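Reticulocyte-binding protein 2a (Plasmodium vivax, PDB 4Z8N) probably binds a receptor on the red-cell surface through this helical erythrocyte-binding domain, serving the parasite's invasion of reticulocytes. Local coordinates at residues E43-V56 with F129-K141. Residues are numbered along the deposited sequence; the frame is centred on the assembly and turned at random.
Sequences EAKKNYDEAYNQSV and FNEKIYSILNSVK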
ATOM      1  N   GLU A  43      14.474 -13.692 -27.939  1.00 68.50           N
ATOM      2  CA  GLU A  43      15.206 -14.667 -27.133  1.00 71.13           C
ATOM      3  C   GLU A  43      15.212 -14.290 -25.652  1.00 65.45           C
ATOM      4  O   GLU A  43      15.100 -15.158 -24.782  1.00 63.74           O
ATOM      5  CB  GLU A  43      16.643 -14.832 -27.633  1.00 78.51           C
ATOM      6  CG  GLU A  43      17.409 -15.911 -26.875  1.00 85.70           C
ATOM      7  CD  GLU A  43      18.835 -16.083 -27.358  1.00 93.49           C
ATOM      8  OE1 GLU A  43      19.303 -15.248 -28.161  1.00 95.43           O
ATOM      9  OE2 GLU A  43      19.491 -17.056 -26.929  1.00 96.97           O
ATOM     10  N   ALA A  44      15.340 -12.998 -25.366  1.00 63.06           N
ATOM     11  CA  ALA A  44      15.309 -12.526 -23.988  1.00 59.61           C
ATOM     12  C   ALA A  44      13.944 -12.799 -23.364  1.00 59.10           C
ATOM     13  O   ALA A  44      13.849 -13.133 -22.183  1.00 57.87           O
ATOM     14  CB  ALA A  44      15.644 -11.044 -23.924  1.00 57.83           C
ATOM     15  N   LYS A  45      12.893 -12.673 -24.168  1.00 61.54           N
ATOM     16  CA  LYS A  45      11.530 -12.913 -23.701  1.00 59.23           C
ATOM     17  C   LYS A  45      11.297 -14.382 -23.339  1.00 57.49           C
ATOM     18  O   LYS A  45      10.705 -14.673 -22.304  1.00 53.74           O
ATOM     19  CB  LYS A  45      10.513 -12.469 -24.758  1.00 62.80           C
ATOM     20  CG  LYS A  45       9.055 -12.759 -24.399  1.00 64.94           C
ATOM     21  CD  LYS A  45       8.492 -11.731 -23.426  1.00 62.08           C
ATOM     22  CE  LYS A  45       6.973 -11.847 -23.294  1.00 63.99           C
ATOM     23  NZ  LYS A  45       6.543 -12.611 -22.086  1.00 58.45           N
ATOM     24  N   LYS A  46      11.752 -15.307 -24.183  1.00 61.62           N
ATOM     25  CA  LYS A  46      11.530 -16.727 -23.908  1.00 64.95           C
ATOM     26  C   LYS A  46      12.330 -17.160 -22.684  1.00 63.76           C
ATOM     27  O   LYS A  46      11.827 -17.915 -21.847  1.00 66.56           O
ATOM     28  CB  LYS A  46      11.879 -17.612 -25.120  1.00 68.12           C
ATOM     29  CG  LYS A  46      12.862 -17.030 -26.107  1.00 73.16           C
ATOM     30  CD  LYS A  46      12.953 -17.840 -27.408  1.00 80.63           C
ATOM     31  CE  LYS A  46      11.724 -17.631 -28.291  1.00 80.54           C
ATOM     32  NZ  LYS A  46      11.924 -18.111 -29.692  1.00 78.39           N
ATOM     33  N   ASN A  47      13.568 -16.683 -22.577  1.00 60.48           N
ATOM     34  CA  ASN A  47      14.387 -16.984 -21.411  1.00 60.98           C
ATOM     35  C   ASN A  47      13.791 -16.411 -20.130  1.00 57.78           C
ATOM     36  O   ASN A  47      13.816 -17.059 -19.082  1.00 58.31           O
ATOM     37  CB  ASN A  47      15.815 -16.463 -21.597  1.00 63.91           C
ATOM     38  CG  ASN A  47      16.634 -17.323 -22.541  1.00 71.81           C
ATOM     39  OD1 ASN A  47      16.401 -18.525 -22.659  1.00 75.86           O
ATOM     40  ND2 ASN A  47      17.616 -16.714 -23.201  1.00 71.24           N
ATOM     41  N   TYR A  48      13.247 -15.199 -20.214  1.00 54.11           N
ATOM     42  CA  TYR A  48      12.674 -14.559 -19.037  1.00 52.59           C
ATOM     43  C   TYR A  48      11.421 -15.288 -18.573  1.00 54.84           C
ATOM     44  O   TYR A  48      11.243 -15.519 -17.378  1.00 52.90           O
ATOM     45  CB  TYR A  48      12.349 -13.090 -19.308  1.00 53.40           C
ATOM     46  CG  TYR A  48      11.838 -12.361 -18.083  1.00 52.15           C
ATOM     47  CD1 TYR A  48      12.719 -11.842 -17.144  1.00 54.39           C
ATOM     48  CD2 TYR A  48      10.476 -12.200 -17.860  1.00 52.29           C
ATOM     49  CE1 TYR A  48      12.259 -11.179 -16.018  1.00 54.45           C
ATOM     50  CE2 TYR A  48      10.006 -11.540 -16.737  1.00 51.01           C
ATOM     51  CZ  TYR A  48      10.903 -11.032 -15.821  1.00 51.99           C
ATOM     52  OH  TYR A  48      10.444 -10.373 -14.704  1.00 49.31           O
ATOM     53  N   ASP A  49      10.555 -15.645 -19.518  1.00 55.80           N
ATOM     54  CA  ASP A  49       9.326 -16.362 -19.192  1.00 61.10           C
ATOM     55  C   ASP A  49       9.641 -17.682 -18.502  1.00 62.00           C
ATOM     56  O   ASP A  49       8.927 -18.108 -17.594  1.00 62.05           O
ATOM     57  CB  ASP A  49       8.488 -16.608 -20.450  1.00 65.37           C
ATOM     58  CG  ASP A  49       7.879 -15.334 -21.007  1.00 68.20           C
ATOM     59  OD1 ASP A  49       7.732 -14.357 -20.242  1.00 62.06           O
ATOM     60  OD2 ASP A  49       7.547 -15.308 -22.212  1.00 72.95           O
ATOM     61  N   GLU A  50      10.727 -18.316 -18.932  1.00 62.13           N
ATOM     62  CA  GLU A  50      11.170 -19.575 -18.349  1.00 66.71           C
ATOM     63  C   GLU A  50      11.704 -19.369 -16.935  1.00 64.21           C
ATOM     64  O   GLU A  50      11.385 -20.133 -16.024  1.00 69.84           O
ATOM     65  CB  GLU A  50      12.241 -20.221 -19.231  1.00 72.44           C
ATOM     66  CG  GLU A  50      12.713 -21.582 -18.751  1.00 80.24           C
ATOM     67  CD  GLU A  50      13.766 -22.186 -19.660  1.00 89.67           C
ATOM     68  OE1 GLU A  50      14.827 -21.554 -19.845  1.00 91.24           O
ATOM     69  OE2 GLU A  50      13.533 -23.293 -20.192  1.00 93.17           O
ATOM     70  N   ALA A  51      12.516 -18.332 -16.759  1.00 57.18           N
ATOM     71  CA  ALA A  51      13.092 -18.018 -15.455  1.00 56.17           C
ATOM     72  C   ALA A  51      12.027 -17.507 -14.486  1.00 53.80           C
ATOM     73  O   ALA A  51      12.074 -17.797 -13.289  1.00 54.14           O
ATOM     74  CB  ALA A  51      14.207 -16.997 -15.605  1.00 52.78           C
ATOM     75  N   TYR A  52      11.071 -16.746 -15.011  1.00 52.11           N
ATOM     76  CA  TYR A  52       9.955 -16.234 -14.221  1.00 54.74           C
ATOM     77  C   TYR A  52       9.128 -17.376 -13.637  1.00 58.04           C
ATOM     78  O   TYR A  52       8.745 -17.343 -12.467  1.00 55.74           O
ATOM     79  CB  TYR A  52       9.066 -15.327 -15.081  1.00 54.29           C
ATOM     80  CG  TYR A  52       7.974 -14.599 -14.324  1.00 54.92           C
ATOM     81  CD1 TYR A  52       6.748 -15.206 -14.073  1.00 53.42           C
ATOM     82  CD2 TYR A  52       8.164 -13.297 -13.876  1.00 54.12           C
ATOM     83  CE1 TYR A  52       5.747 -14.542 -13.388  1.00 55.81           C
ATOM     84  CE2 TYR A  52       7.166 -12.621 -13.190  1.00 53.06           C
ATOM     85  CZ  TYR A  52       5.961 -13.250 -12.949  1.00 56.82           C
ATOM     86  OH  TYR A  52       4.967 -12.586 -12.267  1.00 55.50           O
ATOM     87  N   ASN A  53       8.856 -18.382 -14.462  1.00 59.58           N
ATOM     88  CA  ASN A  53       8.042 -19.517 -14.045  1.00 66.10           C
ATOM     89  C   ASN A  53       8.748 -20.363 -12.987  1.00 65.82           C
ATOM     90  O   ASN A  53       8.111 -20.907 -12.086  1.00 65.41           O
ATOM     91  CB  ASN A  53       7.678 -20.378 -15.258  1.00 74.31           C
ATOM     92  CG  ASN A  53       6.444 -21.232 -15.024  1.00 83.51           C
ATOM     93  OD1 ASN A  53       6.195 -21.703 -13.914  1.00 85.67           O
ATOM     94  ND2 ASN A  53       5.660 -21.432 -16.077  1.00 87.26           N
ATOM     95  N   GLN A  54      10.068 -20.465 -13.094  1.00 66.94           N
ATOM     96  CA  GLN A  54      10.840 -21.283 -12.166  1.00 71.94           C
ATOM     97  C   GLN A  54      11.055 -20.596 -10.817  1.00 68.90           C
ATOM     98  O   GLN A  54      11.100 -21.257  -9.779  1.00 71.16           O
ATOM     99  CB  GLN A  54      12.195 -21.651 -12.778  1.00 77.52           C
ATOM    100  CG  GLN A  54      13.030 -22.572 -11.901  1.00 86.81           C
ATOM    101  CD  GLN A  54      14.369 -22.923 -12.518  1.00 95.66           C
ATOM    102  OE1 GLN A  54      15.181 -22.043 -12.810  1.00 94.61           O
ATOM    103  NE2 GLN A  54      14.610 -24.215 -12.714  1.00102.20           N
ATOM    104  N   SER A  55      11.181 -19.272 -10.830  1.00 64.31           N
ATOM    105  CA  SER A  55      11.550 -18.535  -9.623  1.00 62.22           C
ATOM    106  C   SER A  55      10.407 -17.720  -9.020  1.00 60.86           C
ATOM    107  O   SER A  55      10.084 -17.863  -7.840  1.00 59.54           O
ATOM    108  CB  SER A  55      12.728 -17.605  -9.920  1.00 61.03           C
ATOM    109  OG  SER A  55      13.873 -18.337 -10.317  1.00 64.60           O
ATOM    110  N   VAL A  56       9.803 -16.858  -9.831  1.00 60.42           N
ATOM    111  CA  VAL A  56       8.813 -15.911  -9.328  1.00 54.01           C
ATOM    112  C   VAL A  56       7.505 -16.585  -8.908  1.00 57.42           C
ATOM    113  O   VAL A  56       6.969 -16.288  -7.839  1.00 54.47           O
ATOM    114  CB  VAL A  56       8.507 -14.827 -10.376  1.00 54.42           C
ATOM    115  CG1 VAL A  56       7.456 -13.861  -9.854  1.00 53.86           C
ATOM    116  CG2 VAL A  56       9.778 -14.078 -10.741  1.00 51.43           C
ATOM    117  N   PHE A 129      16.661 -13.077  -8.071  1.00 44.74           N
ATOM    118  CA  PHE A 129      16.039 -13.134  -9.391  1.00 51.73           C
ATOM    119  C   PHE A 129      16.288 -11.849 -10.174  1.00 53.31           C
ATOM    120  O   PHE A 129      16.457 -11.883 -11.394  1.00 57.44           O
ATOM    121  CB  PHE A 129      14.536 -13.390  -9.281  1.00 47.42           C
ATOM    122  CG  PHE A 129      13.838 -13.462 -10.613  1.00 47.70           C
ATOM    123  CD1 PHE A 129      13.923 -14.606 -11.393  1.00 49.57           C
ATOM    124  CD2 PHE A 129      13.099 -12.388 -11.084  1.00 40.19           C
ATOM    125  CE1 PHE A 129      13.285 -14.677 -12.620  1.00 45.01           C
ATOM    126  CE2 PHE A 129      12.457 -12.452 -12.312  1.00 40.58           C
ATOM    127  CZ  PHE A 129      12.550 -13.598 -13.079  1.00 44.27           C
ATOM    128  N   ASN A 130      16.310 -10.722  -9.470  1.00 49.07           N
ATOM    129  CA  ASN A 130      16.576  -9.432 -10.096  1.00 47.24           C
ATOM    130  C   ASN A 130      17.958  -9.389 -10.738  1.00 52.67           C
ATOM    131  O   ASN A 130      18.129  -8.831 -11.821  1.00 55.11           O
ATOM    132  CB  ASN A 130      16.442  -8.299  -9.077  1.00 47.16           C
ATOM    133  CG  ASN A 130      16.603  -6.929  -9.706  1.00 46.08           C
ATOM    134  OD1 ASN A 130      15.763  -6.497 -10.498  1.00 49.09           O
ATOM    135  ND2 ASN A 130      17.678  -6.234  -9.355  1.00 40.51           N
ATOM    136  N   GLU A 131      18.942  -9.983 -10.069  1.00 49.71           N
ATOM    137  CA  GLU A 131      20.290 -10.058 -10.617  1.00 56.30           C
ATOM    138  C   GLU A 131      20.303 -10.980 -11.832  1.00 58.69           C
ATOM    139  O   GLU A 131      21.056 -10.765 -12.782  1.00 57.58           O
ATOM    140  CB  GLU A 131      21.290 -10.543  -9.560  1.00 59.55           C
ATOM    141  CG  GLU A 131      22.722 -10.663 -10.074  1.00 70.09           C
ATOM    142  CD  GLU A 131      23.763 -10.640  -8.965  1.00 78.74           C
ATOM    143  OE1 GLU A 131      24.090 -11.722  -8.434  1.00 83.53           O
ATOM    144  OE2 GLU A 131      24.260  -9.543  -8.628  1.00 78.31           O
ATOM    145  N   LYS A 132      19.448 -11.996 -11.800  1.00 59.37           N
ATOM    146  CA  LYS A 132      19.358 -12.956 -12.891  1.00 63.79           C
ATOM    147  C   LYS A 132      18.799 -12.297 -14.150  1.00 62.10           C
ATOM    148  O   LYS A 132      19.152 -12.677 -15.265  1.00 62.40           O
ATOM    149  CB  LYS A 132      18.492 -14.151 -12.483  1.00 68.34           C
ATOM    150  CG  LYS A 132      18.588 -15.341 -13.424  1.00 75.63           C
ATOM    151  CD  LYS A 132      18.047 -16.604 -12.773  1.00 79.48           C
ATOM    152  CE  LYS A 132      18.372 -17.832 -13.609  1.00 86.34           C
ATOM    153  NZ  LYS A 132      18.074 -19.098 -12.883  1.00 90.17           N
ATOM    154  N   ILE A 133      17.933 -11.304 -13.962  1.00 58.01           N
ATOM    155  CA  ILE A 133      17.347 -10.571 -15.079  1.00 55.66           C
ATOM    156  C   ILE A 133      18.424  -9.876 -15.913  1.00 59.86           C
ATOM    157  O   ILE A 133      18.352  -9.858 -17.142  1.00 64.69           O
ATOM    158  CB  ILE A 133      16.320  -9.524 -14.590  1.00 50.76           C
ATOM    159  CG1 ILE A 133      15.187 -10.206 -13.819  1.00 45.56           C
ATOM    160  CG2 ILE A 133      15.748  -8.737 -15.761  1.00 48.93           C
ATOM    161  CD1 ILE A 133      14.069  -9.267 -13.411  1.00 41.69           C
ATOM    162  N   TYR A 134      19.427  -9.319 -15.237  1.00 57.75           N
ATOM    163  CA  TYR A 134      20.520  -8.618 -15.909  1.00 57.41           C
ATOM    164  C   TYR A 134      21.238  -9.497 -16.929  1.00 60.95           C
ATOM    165  O   TYR A 134      21.590  -9.037 -18.016  1.00 62.61           O
ATOM    166  CB  TYR A 134      21.531  -8.096 -14.885  1.00 59.56           C
ATOM    167  CG  TYR A 134      21.151  -6.778 -14.247  1.00 58.59           C
ATOM    168  CD1 TYR A 134      20.308  -6.735 -13.142  1.00 57.06           C
ATOM    169  CD2 TYR A 134      21.641  -5.576 -14.745  1.00 57.79           C
ATOM    170  CE1 TYR A 134      19.961  -5.533 -12.554  1.00 55.50           C
ATOM    171  CE2 TYR A 134      21.300  -4.369 -14.163  1.00 57.79           C
ATOM    172  CZ  TYR A 134      20.460  -4.355 -13.068  1.00 58.95           C
ATOM    173  OH  TYR A 134      20.115  -3.158 -12.484  1.00 61.20           O
ATOM    174  N   SER A 135      21.458 -10.760 -16.579  1.00 62.74           N
ATOM    175  CA  SER A 135      22.157 -11.680 -17.469  1.00 70.19           C
ATOM    176  C   SER A 135      21.234 -12.202 -18.567  1.00 67.77           C
ATOM    177  O   SER A 135      21.690 -12.559 -19.651  1.00 70.80           O
ATOM    178  CB  SER A 135      22.750 -12.850 -16.679  1.00 75.24           C
ATOM    179  OG  SER A 135      21.731 -13.680 -16.150  1.00 75.56           O
ATOM    180  N   ILE A 136      19.937 -12.246 -18.281  1.00 65.61           N
ATOM    181  CA  ILE A 136      18.956 -12.692 -19.263  1.00 65.88           C
ATOM    182  C   ILE A 136      18.881 -11.706 -20.425  1.00 65.28           C
ATOM    183  O   ILE A 136      18.708 -12.097 -21.581  1.00 69.79           O
ATOM    184  CB  ILE A 136      17.561 -12.867 -18.626  1.00 65.18           C
ATOM    185  CG1 ILE A 136      17.577 -14.033 -17.637  1.00 68.51           C
ATOM    186  CG2 ILE A 136      16.497 -13.112 -19.687  1.00 63.38           C
ATOM    187  CD1 ILE A 136      16.229 -14.320 -17.020  1.00 66.93           C
ATOM    188  N   LEU A 137      19.043 -10.422 -20.116  1.00 60.49           N
ATOM    189  CA  LEU A 137      18.994  -9.384 -21.139  1.00 61.53           C
ATOM    190  C   LEU A 137      20.279  -9.317 -21.964  1.00 65.62           C
ATOM    191  O   LEU A 137      20.422  -8.447 -22.824  1.00 65.87           O
ATOM    192  CB  LEU A 137      18.705  -8.024 -20.503  1.00 61.64           C
ATOM    193  CG  LEU A 137      17.300  -7.482 -20.777  1.00 61.19           C
ATOM    194  CD1 LEU A 137      16.242  -8.463 -20.299  1.00 58.97           C
ATOM    195  CD2 LEU A 137      17.106  -6.119 -20.128  1.00 59.88           C
ATOM    196  N   ASN A 138      21.213 -10.229 -21.705  1.00 68.65           N
ATOM    197  CA  ASN A 138      22.359 -10.397 -22.589  1.00 76.25           C
ATOM    198  C   ASN A 138      21.914 -11.050 -23.893  1.00 78.84           C
ATOM    199  O   ASN A 138      22.637 -11.032 -24.889  1.00 82.07           O
ATOM    200  CB  ASN A 138      23.459 -11.236 -21.930  1.00 80.82           C
ATOM    201  CG  ASN A 138      24.175 -10.497 -20.812  1.00 80.36           C
ATOM    202  OD1 ASN A 138      24.257  -9.268 -20.813  1.00 79.57           O
ATOM    203  ND2 ASN A 138      24.713 -11.249 -19.857  1.00 80.43           N
ATOM    204  N   SER A 139      20.714 -11.626 -23.872  1.00 78.55           N
ATOM    205  CA  SER A 139      20.136 -12.270 -25.047  1.00 81.28           C
ATOM    206  C   SER A 139      19.704 -11.247 -26.092  1.00 79.20           C
ATOM    207  O   SER A 139      19.451 -11.598 -27.244  1.00 82.01           O
ATOM    208  CB  SER A 139      18.944 -13.142 -24.648  1.00 80.68           C
ATOM    209  OG  SER A 139      19.349 -14.204 -23.801  1.00 84.69           O
ATOM    210  N   VAL A 140      19.606  -9.986 -25.681  1.00 74.56           N
ATOM    211  CA  VAL A 140      19.358  -8.904 -26.624  1.00 74.86           C
ATOM    212  C   VAL A 140      20.516  -8.855 -27.611  1.00 83.80           C
ATOM    213  O   VAL A 140      21.653  -8.574 -27.235  1.00 87.89           O
ATOM    214  CB  VAL A 140      19.201  -7.549 -25.917  1.00 67.42           C
ATOM    215  CG1 VAL A 140      18.996  -6.442 -26.938  1.00 68.18           C
ATOM    216  CG2 VAL A 140      18.037  -7.599 -24.942  1.00 61.66           C
ATOM    217  N   LYS A 141      20.214  -9.132 -28.874  1.00 89.19           N
ATOM    218  CA  LYS A 141      21.240  -9.437 -29.867  1.00 96.60           C
ATOM    219  C   LYS A 141      22.191  -8.280 -30.180  1.00101.46           C
ATOM    220  O   LYS A 141      23.359  -8.510 -30.497  1.00110.29           O
ATOM    221  CB  LYS A 141      20.572  -9.932 -31.150  1.00 99.68           C
ATOM    222  CG  LYS A 141      19.779 -11.216 -30.943  1.00 98.95           C
ATOM    223  CD  LYS A 141      19.235 -11.774 -32.247  1.00103.57           C
ATOM    224  CE  LYS A 141      18.668 -13.170 -32.040  1.00103.52           C
ATOM    225  NZ  LYS A 141      17.464 -13.422 -32.879  1.00102.13           N
TER
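Helical residues 43-56 and 129-136 run antiparallel, at 159°, with axes 10.2 Å apart at closest approach; the backbones draw together from S55 and F129 to A44 and S139, where the CA atoms are 4.9 Å apart. This is knobs-into-holes packing near one end of the elongated, mainly helical erythrocyte-binding domain. F129 is one knob, seated among Y48, A51, S55 and V56. With CG anti to the backbone N, its ring reaches across to helix 43-56, where V56 CG2 makes a CH-pi contact over one face, 3.6 Å from the ring centroid. S55 CB lies 3.5 Å from F129 CD1. The Y48 and F129 rings meet obliquely, planes at 56°, with Y48 OH at the F129 edge; that hydroxyl is hydrogen-bonded to F31 O of helix 26-37, whose F31 ring meets F129 edge-to-face. I133 CD1 abuts the Y48 ring edge, 3.7 Å from Y48 CE1. I136 is the second knob, among A44, N47, Y48 and A51: CD1 meets A51 CB at 3.6 Å, while CG2 rests on A44 O. S139 OG bonds back to I136 O and accepts a hydrogen bond from N47 ND2 (3.1 Å), lying almost in the N47 amide plane but bent to 135° at the hydrogen.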